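Local atomic coordinates of Lmo2184 protein (PDB entry 5JOQ), a protein that probably binds heme or another iron-containing ligand at the cell surface as the substrate-binding lipoprotein of an ABC transporter. Residues V235-M238 and F239-E242. Numbering follows the deposited sequence.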
loop_
_atom_site.group_PDB
_atom_site.type_symbol
_atom_site.label_atom_id
_atom_site.label_comp_id
_atom_site.label_asym_id
_atom_site.label_seq_id
_atom_site.Cartn_x
_atom_site.Cartn_y
_atom_site.Cartn_z
ATOM N N VAL A 235 4.898 -4.976 3.217
ATOM C CA VAL A 235 4.733 -3.930 4.223
ATOM C C VAL A 235 4.383 -4.544 5.572
ATOM O O VAL A 235 4.895 -4.130 6.624
ATOM C CB VAL A 235 3.641 -2.925 3.791
ATOM C CG1 VAL A 235 3.323 -2.009 4.931
ATOM C CG2 VAL A 235 4.082 -2.137 2.536
ATOM N N VAL A 236 3.507 -5.531 5.571
ATOM C CA VAL A 236 3.093 -6.166 6.806
ATOM C C VAL A 236 4.287 -6.802 7.535
ATOM O O VAL A 236 4.346 -6.787 8.732
ATOM C CB VAL A 236 1.965 -7.185 6.571
ATOM C CG1 VAL A 236 1.659 -7.957 7.852
ATOM C CG2 VAL A 236 0.725 -6.481 6.039
ATOM N N LYS A 237 5.219 -7.355 6.782
ATOM C CA LYS A 237 6.403 -7.949 7.380
ATOM C C LYS A 237 7.203 -6.887 8.121
ATOM O O LYS A 237 7.678 -7.108 9.189
ATOM C CB LYS A 237 7.272 -8.657 6.353
ATOM C CG LYS A 237 8.459 -9.377 6.965
ATOM C CD LYS A 237 8.063 -10.247 8.140
ATOM C CE LYS A 237 9.268 -10.879 8.816
ATOM N NZ LYS A 237 8.958 -11.707 10.003
ATOM N N MET A 238 7.310 -5.717 7.529
ATOM C CA MET A 238 8.015 -4.608 8.117
ATOM C C MET A 238 7.319 -4.236 9.435
ATOM O O MET A 238 7.958 -3.976 10.430
ATOM C CB MET A 238 7.983 -3.460 7.108
ATOM C CG MET A 238 8.653 -2.169 7.481
ATOM S SD MET A 238 8.903 -1.093 6.050
ATOM C CE MET A 238 7.247 -0.763 5.502
ATOM N N PHE A 239 5.992 -4.240 9.427
ATOM C CA PHE A 239 5.240 -3.920 10.624
ATOM C C PHE A 239 5.550 -4.961 11.699
ATOM O O PHE A 239 5.682 -4.629 12.839
ATOM C CB PHE A 239 3.734 -3.926 10.380
ATOM C CG PHE A 239 3.222 -2.808 9.506
ATOM C CD1 PHE A 239 3.991 -1.707 9.170
ATOM C CD2 PHE A 239 1.928 -2.862 9.047
ATOM C CE1 PHE A 239 3.465 -0.715 8.370
ATOM C CE2 PHE A 239 1.403 -1.876 8.259
ATOM C CZ PHE A 239 2.171 -0.797 7.925
ATOM N N ASP A 240 5.661 -6.217 11.286
ATOM C CA ASP A 240 5.961 -7.318 12.214
ATOM C C ASP A 240 7.266 -7.049 12.942
ATOM O O ASP A 240 7.365 -7.235 14.166
ATOM C CB ASP A 240 6.025 -8.656 11.460
ATOM C CG ASP A 240 6.526 -9.817 12.357
ATOM O OD1 ASP A 240 5.848 -10.131 13.351
ATOM O OD2 ASP A 240 7.631 -10.343 12.080
ATOM N N GLU A 241 8.308 -6.639 12.197
ATOM C CA GLU A 241 9.563 -6.294 12.858
ATOM C C GLU A 241 9.383 -5.129 13.834
ATOM O O GLU A 241 10.033 -5.087 14.879
ATOM C CB GLU A 241 10.651 -5.916 11.839
ATOM C CG GLU A 241 10.988 -6.978 10.844
ATOM C CD GLU A 241 11.710 -8.188 11.428
ATOM O OE1 GLU A 241 12.279 -8.154 12.547
ATOM O OE2 GLU A 241 11.728 -9.192 10.710
ATOM N N GLU A 242 8.544 -4.154 13.490
ATOM C CA GLU A 242 8.386 -3.007 14.378
ATOM C C GLU A 242 7.688 -3.412 15.680
ATOM O O GLU A 242 8.096 -2.996 16.773
ATOM C CB GLU A 242 7.598 -1.900 13.662
ATOM C CG GLU A 242 7.687 -0.536 14.419
ATOM C CD GLU A 242 6.811 -0.446 15.707
ATOM O OE1 GLU A 242 5.719 -1.051 15.768
ATOM O OE2 GLU A 242 7.231 0.268 16.654
HETATM O O HOH W 1 11.741 -11.598 11.402
#
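Val235 and Phe239, Lys237 and Asp240, and Lys237 and Glu241 meet across one turn of the alpha-helix 233-245, which follows strand 223-227 in the C-terminal half of this periplasmic-binding-protein fold. The backbone carries the regular i to i+4 bonds: Phe239 N to Val235 O (3.0 Å), Asp240 N to Val236 O, Glu241 N to Lys237 O and Glu242 N to Met238 O.

The apolar contact is a CH-pi interaction. Val235 CG1 sits over one face of the Phe239 ring, 3.8 Å from its centroid, with Phe239 CZ its nearest ring atom at 3.4 Å. Phe239 CG is anti to its own carbonyl carbon (chi1 -69°), which turns the ring back along the helix beside the valine. Beyond the helix, Phe239 packs on Val175 and Pro176, while Val235 touches His229 of a second subunit.

The charged side is a salt-bridge network. Lys237 bends at chi2 (49°) and is otherwise extended, carrying its ammonium along the helix surface to the carboxylate of Asp240. Lys237 NZ bonds Asp240 OD2 at 2.8 Å, approaching from the anti side, 31° out of the carboxylate plane; Asp240 OD1 is paired with Arg226, so both carboxylate oxygens have a cationic partner. The ammonium also pairs with Asp103 of the second subunit, which ties this helical turn into the subunit interface. Glu241 OE1 is taken by Lys244, and Glu241 OE2 makes a long salt bridge to Lys237 NZ (3.8 Å). One water spans that gap, accepting from Lys237 NZ at 3.1 Å and donating to Glu241 OE2 at 2.5 Å.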